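Local coordinates for chitin oligosaccahride binding protein NagB1 (PDB 7EHP), which binds chitin oligosaccharides such as N,N'-diacetylchitobiose as an extracellular solute-binding protein, probably handing them to a membrane transporter for uptake, at residues G59-I64 / G287-L292; T192-D197 / K385-Q390; E120-N125 / F265-V270; R178-D183 / P198-G203. One frame throughout, in Å; residues are numbered along the deposited sequence.

Contact 1 (G59-I64 / G287-L292)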
# COMPACT_ATOMS: atom_id res chain seq x y z
N GLY A 59 16.17 19.80 -4.05
CA GLY A 59 15.95 20.02 -5.46
C GLY A 59 16.71 19.10 -6.40
O GLY A 59 16.84 19.43 -7.58
N ASN A 60 17.21 17.96 -5.93
CA ASN A 60 17.90 17.00 -6.79
C ASN A 60 17.30 15.60 -6.69
O ASN A 60 17.99 14.62 -6.38
CB ASN A 60 19.40 16.99 -6.48
CG ASN A 60 19.72 16.46 -5.09
OD1 ASN A 60 18.88 16.50 -4.19
ND2 ASN A 60 20.95 15.98 -4.90
N PRO A 61 16.01 15.45 -6.99
CA PRO A 61 15.40 14.11 -7.00
C PRO A 61 15.91 13.31 -8.19
O PRO A 61 16.49 13.88 -9.13
CB PRO A 61 13.91 14.41 -7.15
CG PRO A 61 13.90 15.68 -7.95
CD PRO A 61 15.01 16.48 -7.34
N PRO A 62 15.70 11.99 -8.20
CA PRO A 62 16.04 11.22 -9.40
C PRO A 62 15.23 11.72 -10.58
O PRO A 62 14.30 12.52 -10.43
CB PRO A 62 15.66 9.78 -9.01
CG PRO A 62 15.68 9.80 -7.50
CD PRO A 62 15.07 11.13 -7.19
N LYS A 63 15.58 11.25 -11.78
CA LYS A 63 14.81 11.69 -12.95
C LYS A 63 13.46 10.97 -13.02
O LYS A 63 12.45 11.57 -13.39
CB LYS A 63 15.62 11.49 -14.23
CG LYS A 63 16.91 12.36 -14.31
CD LYS A 63 16.64 13.81 -13.87
CE LYS A 63 17.88 14.70 -13.84
NZ LYS A 63 19.07 14.08 -13.18
N ILE A 64 13.44 9.69 -12.65
CA ILE A 64 12.22 8.90 -12.56
C ILE A 64 12.23 8.25 -11.18
O ILE A 64 13.27 7.72 -10.76
CB ILE A 64 12.16 7.83 -13.67
CG1 ILE A 64 12.30 8.46 -15.06
CG2 ILE A 64 10.88 6.98 -13.55
CD1 ILE A 64 12.84 7.49 -16.11
N GLY A 287 6.82 9.21 -10.63
CA GLY A 287 6.80 10.62 -10.96
C GLY A 287 8.06 10.96 -11.75
O GLY A 287 8.96 10.14 -11.89
N PHE A 288 8.11 12.18 -12.23
CA PHE A 288 9.21 12.57 -13.11
C PHE A 288 9.72 13.94 -12.70
O PHE A 288 8.93 14.84 -12.40
CB PHE A 288 8.74 12.52 -14.58
CG PHE A 288 8.23 11.17 -14.97
CD1 PHE A 288 9.11 10.20 -15.42
CD2 PHE A 288 6.89 10.84 -14.81
CE1 PHE A 288 8.66 8.94 -15.74
CE2 PHE A 288 6.44 9.58 -15.13
CZ PHE A 288 7.33 8.62 -15.59
N SER A 289 11.04 14.07 -12.64
CA SER A 289 11.63 15.34 -12.23
C SER A 289 11.17 16.48 -13.13
O SER A 289 11.03 16.32 -14.35
CB SER A 289 13.16 15.27 -12.26
OG SER A 289 13.72 16.48 -11.79
N ALA A 290 10.93 17.64 -12.52
CA ALA A 290 10.67 18.83 -13.31
C ALA A 290 11.89 19.24 -14.13
O ALA A 290 11.72 19.89 -15.17
CB ALA A 290 10.24 19.98 -12.39
N SER A 291 13.09 18.84 -13.71
CA SER A 291 14.35 19.22 -14.37
C SER A 291 14.78 18.12 -15.34
O SER A 291 15.69 17.33 -15.06
CB SER A 291 15.43 19.47 -13.33
OG SER A 291 15.09 20.57 -12.51
N LEU A 292 14.13 18.06 -16.49
CA LEU A 292 14.48 17.11 -17.53
C LEU A 292 14.96 17.89 -18.75
O LEU A 292 14.28 18.82 -19.20
CB LEU A 292 13.30 16.21 -17.91
CG LEU A 292 12.81 15.21 -16.84
CD1 LEU A 292 11.66 14.38 -17.37
CD2 LEU A 292 13.93 14.33 -16.39
O HOH W 1 16.13 16.21 -10.79
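Pro61 opens the contact by setting the CG of its ring 3.9 Å from OG of Ser289. Its carbonyl O also reaches the same serine through a water, which donates to Pro61 O and lies 2.6 Å from Ser289 OG. That hydroxyl accepts from N of Ser291, which makes an ST turn. OG stands opposite the backbone N of Ser289 (chi1 -177°), where it meets both the water and Ser291 N. Pro62 follows with its carbonyl O against CB of Ser289.

More of Lys63 is buried by 287-292 than of any other residue in 59-64. Its O accepts from N of Ser289 at 3.0 Å, a nearly straight bond (168° at the hydrogen). CA of Phe288 adds a CA-H...O contact to the same O. The strand pairing begins at the next residue: strand 64-68, which follows helix 44-58 and its Schellman end at Gly59, runs antiparallel to strand 277-288 in the large mixed sheet. The aliphatic part of Lys63 slides past Leu292 in the opposite direction, CD being 3.7 Å from Leu292 CD2. CE rests against the carbonyl O of Ser291. Beyond, NZ makes a long, weak ion pair with Glu296.

Ile64 forms a non-hydrogen-bonded pair with Phe288. The two side chains lie side by side and point the same way. CG1 of Ile64 is 3.7 Å from CD1 of the Phe288 ring, and CG2 meets CE1. Helix 294-307 covers both through Phe303, Ala300 and Ile304. CA of Ile64 also makes a CA-H...O contact with O of Gly287.

Contact 2 (T192-D197 / K385-Q390)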
# COMPACT_ATOMS: atom_id res chain seq x y z
N THR A 192 -12.58 18.79 11.35
CA THR A 192 -13.95 18.43 11.68
C THR A 192 -14.06 17.07 12.35
O THR A 192 -15.15 16.70 12.79
CB THR A 192 -14.84 18.44 10.43
OG1 THR A 192 -14.38 17.46 9.50
CG2 THR A 192 -14.82 19.80 9.78
N ARG A 193 -12.96 16.31 12.41
CA ARG A 193 -12.92 15.05 13.13
C ARG A 193 -11.61 15.00 13.90
O ARG A 193 -10.63 15.64 13.51
CB ARG A 193 -13.06 13.85 12.17
CG ARG A 193 -14.28 13.89 11.25
CD ARG A 193 -15.61 13.62 12.00
NE ARG A 193 -15.83 12.22 12.40
CZ ARG A 193 -16.13 11.21 11.57
NH1 ARG A 193 -16.24 11.41 10.25
NH2 ARG A 193 -16.32 9.99 12.06
N ARG A 194 -11.59 14.25 14.99
CA ARG A 194 -10.42 14.21 15.86
C ARG A 194 -10.03 12.76 16.13
O ARG A 194 -10.90 11.90 16.26
CB ARG A 194 -10.69 14.92 17.19
CG ARG A 194 -10.86 16.44 17.07
CD ARG A 194 -11.21 17.07 18.44
NE ARG A 194 -10.79 18.47 18.53
CZ ARG A 194 -11.28 19.36 19.40
NH1 ARG A 194 -12.20 18.99 20.28
NH2 ARG A 194 -10.83 20.61 19.40
N TRP A 195 -8.72 12.50 16.19
CA TRP A 195 -8.22 11.17 16.53
C TRP A 195 -8.78 10.67 17.86
O TRP A 195 -8.94 9.46 18.07
CB TRP A 195 -6.69 11.19 16.60
CG TRP A 195 -5.98 11.35 15.25
CD1 TRP A 195 -5.53 12.50 14.67
CD2 TRP A 195 -5.64 10.29 14.34
NE1 TRP A 195 -4.93 12.23 13.45
CE2 TRP A 195 -4.99 10.87 13.23
CE3 TRP A 195 -5.84 8.90 14.36
CZ2 TRP A 195 -4.53 10.11 12.15
CZ3 TRP A 195 -5.37 8.14 13.29
CH2 TRP A 195 -4.73 8.76 12.20
N THR A 196 -9.08 11.60 18.78
CA THR A 196 -9.55 11.26 20.12
C THR A 196 -11.04 10.96 20.16
O THR A 196 -11.53 10.52 21.20
CB THR A 196 -9.24 12.41 21.09
OG1 THR A 196 -9.69 13.66 20.55
CG2 THR A 196 -7.74 12.51 21.36
N ASP A 197 -11.76 11.16 19.05
CA ASP A 197 -13.20 10.95 19.05
C ASP A 197 -13.51 9.49 19.40
O ASP A 197 -12.77 8.58 18.99
CB ASP A 197 -13.79 11.31 17.69
CG ASP A 197 -13.87 12.83 17.46
OD1 ASP A 197 -13.85 13.57 18.46
OD2 ASP A 197 -13.99 13.28 16.29
N LYS A 385 -1.83 12.00 21.78
CA LYS A 385 -0.66 12.45 21.03
C LYS A 385 -0.97 12.63 19.55
O LYS A 385 -0.54 13.61 18.93
CB LYS A 385 0.48 11.45 21.24
CG LYS A 385 1.71 11.72 20.43
CD LYS A 385 2.40 13.01 20.87
CE LYS A 385 3.80 13.10 20.25
NZ LYS A 385 4.41 14.45 20.38
N MET A 386 -1.74 11.70 18.97
CA MET A 386 -2.14 11.85 17.57
C MET A 386 -2.88 13.16 17.35
O MET A 386 -2.65 13.85 16.36
CB MET A 386 -3.01 10.67 17.12
CG MET A 386 -2.24 9.38 16.98
SD MET A 386 -0.87 9.64 15.84
CE MET A 386 -1.77 10.18 14.38
N GLN A 387 -3.78 13.51 18.27
CA GLN A 387 -4.57 14.72 18.02
C GLN A 387 -3.71 15.97 18.15
O GLN A 387 -3.86 16.90 17.36
CB GLN A 387 -5.78 14.80 18.94
CG GLN A 387 -6.69 15.98 18.57
CD GLN A 387 -7.14 15.93 17.12
OE1 GLN A 387 -7.23 14.85 16.51
NE2 GLN A 387 -7.46 17.10 16.55
N LYS A 388 -2.80 16.01 19.12
CA LYS A 388 -1.94 17.19 19.24
C LYS A 388 -1.12 17.38 17.98
O LYS A 388 -1.03 18.49 17.45
CB LYS A 388 -1.04 17.08 20.48
CG LYS A 388 -1.81 17.31 21.77
CD LYS A 388 -0.93 17.34 23.01
CE LYS A 388 -1.78 17.42 24.28
NZ LYS A 388 -2.52 18.73 24.39
N VAL A 389 -0.51 16.29 17.47
CA VAL A 389 0.28 16.40 16.25
C VAL A 389 -0.61 16.78 15.08
O VAL A 389 -0.22 17.57 14.21
CB VAL A 389 1.05 15.09 16.00
CG1 VAL A 389 1.71 15.11 14.63
CG2 VAL A 389 2.08 14.91 17.08
N GLN A 390 -1.83 16.25 15.06
CA GLN A 390 -2.78 16.60 14.00
C GLN A 390 -3.09 18.09 14.01
O GLN A 390 -3.16 18.73 12.94
CB GLN A 390 -4.05 15.78 14.16
CG GLN A 390 -5.01 15.89 12.99
CD GLN A 390 -4.39 15.40 11.72
OE1 GLN A 390 -4.21 14.20 11.55
NE2 GLN A 390 -4.05 16.32 10.82
O HOH W 2 -8.40 17.31 13.58
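Gln387 and Gln390 both send CG opposite the backbone N (chi1 -174° and -170°) and then bend at chi2, which brings their amides to Trp195. OE1 of Gln387 accepts from the backbone N of Trp195 at 2.8 Å, with the donor tilted from the carbonyl plane. OE1 of Gln390 accepts from the indole NE1, also at 2.8 Å. This second bond is straighter and uses a lone pair in the carbonyl plane. The Gln390 amide is nearly coplanar with the indole.

Met386 comes over a face of the ring. Its CE lies 3.7 Å from the centroid of the six-membered ring, a CH-pi contact, while SD stands higher above the same face in a Met-aromatic contact. Phe188 stacks on the indole and Trp176 meets it edge-to-face. An alanine at Trp195 would probably leave the Gln390 carbonyl without its N-H mate and open a gap under the Met386 methyl.

Arg194 crosses Gln387 at about a right angle, with CG 3.5 Å from NE2. A water joins that NE2 to O of Arg193, and Glu391 accepts from it too. The type I turn from Arg194 to Asp197 carries Trp195 to the helix. Each glutamine thus spends its carbonyl on the tryptophan and its NH2 on other acceptors, so both amides have partners at each end and are probably held in one orientation.

Contact 3 (E120-N125 / F265-V270)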
# COMPACT_ATOMS: atom_id res chain seq x y z
N GLU A 120 -6.24 -3.62 0.37
CA GLU A 120 -5.71 -4.23 1.58
C GLU A 120 -6.82 -5.00 2.26
O GLU A 120 -7.93 -4.49 2.40
CB GLU A 120 -5.14 -3.19 2.54
CG GLU A 120 -3.86 -2.57 2.09
CD GLU A 120 -3.30 -1.58 3.10
OE1 GLU A 120 -3.69 -1.65 4.29
OE2 GLU A 120 -2.49 -0.73 2.67
N GLY A 121 -6.53 -6.22 2.67
CA GLY A 121 -7.51 -7.01 3.39
C GLY A 121 -6.83 -8.23 3.96
O GLY A 121 -5.61 -8.21 4.19
N VAL A 122 -7.58 -9.30 4.16
CA VAL A 122 -7.11 -10.46 4.90
C VAL A 122 -6.83 -11.58 3.90
O VAL A 122 -7.76 -12.09 3.26
CB VAL A 122 -8.12 -10.90 5.96
CG1 VAL A 122 -7.56 -12.03 6.81
CG2 VAL A 122 -8.52 -9.70 6.82
N PHE A 123 -5.56 -11.93 3.77
CA PHE A 123 -5.19 -13.20 3.16
C PHE A 123 -5.50 -14.33 4.14
O PHE A 123 -5.31 -14.19 5.35
CB PHE A 123 -3.71 -13.21 2.79
CG PHE A 123 -3.35 -12.27 1.65
CD1 PHE A 123 -3.21 -10.91 1.88
CD2 PHE A 123 -3.15 -12.75 0.36
CE1 PHE A 123 -2.89 -10.04 0.86
CE2 PHE A 123 -2.82 -11.88 -0.67
CZ PHE A 123 -2.69 -10.52 -0.41
N TYR A 124 -5.94 -15.47 3.63
CA TYR A 124 -6.16 -16.57 4.55
C TYR A 124 -5.81 -17.90 3.91
O TYR A 124 -5.70 -18.03 2.68
CB TYR A 124 -7.61 -16.57 5.08
CG TYR A 124 -8.66 -17.07 4.11
CD1 TYR A 124 -9.02 -16.30 2.98
CD2 TYR A 124 -9.31 -18.28 4.33
CE1 TYR A 124 -9.98 -16.75 2.09
CE2 TYR A 124 -10.28 -18.74 3.45
CZ TYR A 124 -10.61 -17.98 2.35
OH TYR A 124 -11.58 -18.45 1.50
N ASN A 125 -5.59 -18.90 4.76
CA ASN A 125 -5.23 -20.24 4.33
C ASN A 125 -6.49 -21.10 4.35
O ASN A 125 -7.01 -21.44 5.43
CB ASN A 125 -4.13 -20.80 5.23
CG ASN A 125 -3.68 -22.18 4.81
OD1 ASN A 125 -4.46 -22.96 4.28
ND2 ASN A 125 -2.39 -22.49 5.05
N PHE A 265 -10.19 -12.19 1.80
CA PHE A 265 -11.50 -11.62 2.02
C PHE A 265 -11.38 -10.22 2.63
O PHE A 265 -10.39 -9.90 3.29
CB PHE A 265 -12.39 -12.52 2.91
CG PHE A 265 -11.79 -12.87 4.25
CD1 PHE A 265 -11.93 -12.03 5.33
CD2 PHE A 265 -11.12 -14.07 4.42
CE1 PHE A 265 -11.37 -12.36 6.57
CE2 PHE A 265 -10.57 -14.41 5.64
CZ PHE A 265 -10.70 -13.55 6.72
N SER A 266 -12.39 -9.40 2.38
CA SER A 266 -12.46 -8.09 3.02
C SER A 266 -12.61 -8.26 4.53
O SER A 266 -13.18 -9.24 5.02
CB SER A 266 -13.63 -7.29 2.45
OG SER A 266 -13.77 -6.05 3.11
N PHE A 267 -12.06 -7.30 5.27
CA PHE A 267 -12.05 -7.39 6.73
C PHE A 267 -13.47 -7.46 7.26
O PHE A 267 -14.35 -6.73 6.78
CB PHE A 267 -11.33 -6.18 7.33
CG PHE A 267 -11.02 -6.34 8.77
CD1 PHE A 267 -9.90 -7.03 9.18
CD2 PHE A 267 -11.90 -5.83 9.73
CE1 PHE A 267 -9.62 -7.19 10.54
CE2 PHE A 267 -11.64 -5.99 11.08
CZ PHE A 267 -10.51 -6.68 11.50
N PRO A 268 -13.74 -8.30 8.27
CA PRO A 268 -15.10 -8.39 8.82
C PRO A 268 -15.71 -7.04 9.18
O PRO A 268 -15.02 -6.09 9.56
CB PRO A 268 -14.91 -9.27 10.06
CG PRO A 268 -13.75 -10.14 9.71
CD PRO A 268 -12.82 -9.25 8.93
N ASP A 269 -17.03 -6.96 9.04
CA ASP A 269 -17.76 -5.80 9.51
C ASP A 269 -17.81 -5.79 11.03
O ASP A 269 -17.65 -6.82 11.68
CB ASP A 269 -19.17 -5.79 8.93
CG ASP A 269 -19.19 -5.36 7.48
OD1 ASP A 269 -18.17 -4.80 7.01
OD2 ASP A 269 -20.23 -5.58 6.81
N VAL A 270 -18.00 -4.59 11.60
CA VAL A 270 -18.02 -4.42 13.05
C VAL A 270 -19.26 -3.68 13.55
O VAL A 270 -19.38 -3.45 14.76
CB VAL A 270 -16.75 -3.72 13.57
CG1 VAL A 270 -15.48 -4.39 13.01
CG2 VAL A 270 -16.79 -2.24 13.25
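Val122 and Phe265 exchange two backbone hydrogen bonds. Val122 N gives to Phe265 O at 3.0 Å. Phe265 N gives to Val122 O at 2.8 Å. The N and O of both residues are satisfied within one antiparallel hydrogen-bonded pair. It joins strand 109-125 to the end of strand 262-265 in the main mixed sheet. Tyr124 bonds to the backbone of Gly263 in the same strand pair. On the other side of strand 109-125, the backbones of Gly121 and Phe123 bond to Asp242 and Met240 of strand 237-243. Glu120, at the start of this run, touches the bound sugar.

The Phe265 ring folds back over Val122. Its CG takes the crowded position between N and the carbonyl carbon (chi1 56°), and CB of Val122 sits over a face, 3.9 Å from the centroid. Tyr124 CD1 meets the ring edge at CD2, 3.4 Å away, the two planes at 58°. The Tyr124 hydroxyl is hydrogen-bonded to Lys126. A serine in place of Phe265 would keep the backbone pair but would probably leave a gap between Val122 and Tyr124.

Phe267 adds CD1 against CG2 of Val122, at 3.8 Å. Past it, Arg178 donates to O of Phe267 and O of Pro268.

Contact 4 (R178-D183 / P198-G203)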
# COMPACT_ATOMS: atom_id res chain seq x y z
N ARG A 178 -13.59 1.31 9.77
CA ARG A 178 -14.76 0.49 10.07
C ARG A 178 -15.65 1.16 11.13
O ARG A 178 -16.88 1.22 10.98
CB ARG A 178 -14.34 -0.90 10.56
CG ARG A 178 -14.03 -1.91 9.44
CD ARG A 178 -15.25 -2.66 8.94
NE ARG A 178 -14.90 -3.57 7.85
CZ ARG A 178 -14.59 -3.17 6.62
NH1 ARG A 178 -14.61 -1.89 6.32
NH2 ARG A 178 -14.27 -4.06 5.67
N THR A 179 -15.03 1.66 12.20
CA THR A 179 -15.83 2.14 13.33
C THR A 179 -16.29 3.58 13.15
O THR A 179 -17.39 3.93 13.58
CB THR A 179 -15.03 2.03 14.62
OG1 THR A 179 -13.85 2.83 14.50
CG2 THR A 179 -14.67 0.58 14.90
N ALA A 180 -15.48 4.43 12.51
CA ALA A 180 -15.79 5.85 12.41
C ALA A 180 -16.15 6.31 11.00
O ALA A 180 -16.55 7.47 10.84
CB ALA A 180 -14.61 6.70 12.91
N GLY A 181 -16.02 5.46 10.00
CA GLY A 181 -16.26 5.86 8.62
C GLY A 181 -15.02 6.42 7.95
O GLY A 181 -14.13 6.97 8.58
N ASP A 182 -14.98 6.27 6.62
CA ASP A 182 -13.81 6.72 5.86
C ASP A 182 -13.64 8.23 5.93
O ASP A 182 -12.50 8.73 5.86
CB ASP A 182 -13.92 6.25 4.41
CG ASP A 182 -15.09 6.88 3.67
OD1 ASP A 182 -16.23 6.80 4.15
OD2 ASP A 182 -14.85 7.46 2.59
N ASP A 183 -14.73 8.97 6.09
CA ASP A 183 -14.68 10.42 6.19
C ASP A 183 -13.95 10.91 7.45
O ASP A 183 -13.70 12.12 7.59
CB ASP A 183 -16.12 10.96 6.13
CG ASP A 183 -16.19 12.39 5.61
OD1 ASP A 183 -15.57 13.31 6.18
OD2 ASP A 183 -16.84 12.58 4.55
N PRO A 198 -14.60 9.24 20.14
CA PRO A 198 -14.88 7.86 20.61
C PRO A 198 -15.16 6.86 19.50
O PRO A 198 -14.90 5.66 19.69
CB PRO A 198 -16.12 8.06 21.50
CG PRO A 198 -15.92 9.44 22.05
CD PRO A 198 -15.44 10.23 20.85
N ASP A 199 -15.69 7.30 18.36
CA ASP A 199 -15.86 6.37 17.25
C ASP A 199 -14.52 6.01 16.59
O ASP A 199 -14.30 4.86 16.19
CB ASP A 199 -16.85 6.93 16.23
CG ASP A 199 -16.39 8.23 15.59
OD1 ASP A 199 -15.51 8.91 16.15
OD2 ASP A 199 -16.95 8.58 14.52
N VAL A 200 -13.59 6.97 16.48
CA VAL A 200 -12.24 6.62 16.05
C VAL A 200 -11.61 5.65 17.05
O VAL A 200 -11.15 4.56 16.69
CB VAL A 200 -11.37 7.88 15.86
CG1 VAL A 200 -9.89 7.50 15.69
CG2 VAL A 200 -11.86 8.66 14.68
N ALA A 201 -11.65 6.03 18.35
CA ALA A 201 -11.05 5.22 19.41
C ALA A 201 -11.60 3.81 19.47
O ALA A 201 -10.89 2.89 19.90
CB ALA A 201 -11.27 5.91 20.77
N ASP A 202 -12.86 3.60 19.07
CA ASP A 202 -13.40 2.24 19.07
C ASP A 202 -12.55 1.30 18.21
O ASP A 202 -12.26 0.16 18.60
CB ASP A 202 -14.86 2.28 18.58
CG ASP A 202 -15.61 0.98 18.86
OD1 ASP A 202 -16.03 0.80 20.02
OD2 ASP A 202 -15.84 0.16 17.92
N GLY A 203 -12.13 1.77 17.03
CA GLY A 203 -11.30 0.94 16.17
C GLY A 203 -9.92 0.69 16.74
O GLY A 203 -9.36 -0.39 16.58
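Thr179 carries the polar part of the contact. Its OG1 lies 2.7 Å from O of Asp199 and 3.2 Å from N of Gly203. It also has a hydrogen bond with Trp176 O, one turn back in its own helix. OG1 stands between the backbone N and the carbonyl carbon (chi1 60°), a rotation that leaves the methyl CG2 to face Asp202.

The packing is of knob-into-hole type. The side chain of Thr179 sits among Asp199, Val200, Asp202 and Gly203. CG2 is 3.3 Å from OD2 of Asp202, a close fit. Gly203 leaves room for the hydroxyl, since a CB there would clash with OG1. Ala180 supplies the other apolar surface: its CB lies 3.8 Å from Val200 CG2 and 3.4 Å from OD2 of Asp199.

The carboxylates have their main partners outside the two segments. Asp199 OD2 forms salt bridges with Lys273 and Arg193, and Asp202 OD2 with Arg206. Arg193 also donates to O of Ala180, so a single guanidinium ties the end of helix 165-180 to the start of helix 198-213.

The small residues Ala180 and Gly203 are consistent with the closeness of the backbones: the CA atoms of Ala180 and Asp199 are 4.9 Å apart. Gly181, with positive phi, takes the chain out of helix 165-180. The arrangement is a close helix-helix packing, the last turn of helix 165-180 against the first turns of helix 198-213.

Contacts 1 and 3 both involve the large mixed sheet, where strands 277-288 and 109-125 are neighbours, yet they lie on opposite sides of the chain's centre. Contact 3 is buried and mostly aromatic. Contact 1 is partly buried and mixes a strand pair with a water bridge and a lysine chain. Contacts 2 and 4 are also buried but lie among helices: contact 2 sets a loop against helix 379-396, contact 4 packs two helix ends. Glutamine amides serve the first, a threonine knob the second. These two touch through Arg193, which reaches Ala180 and Asp199. Arg178 likewise ties contact 4 to contact 3. Contact 1 stands apart, about 19 Å from contact 3 between nearest atoms.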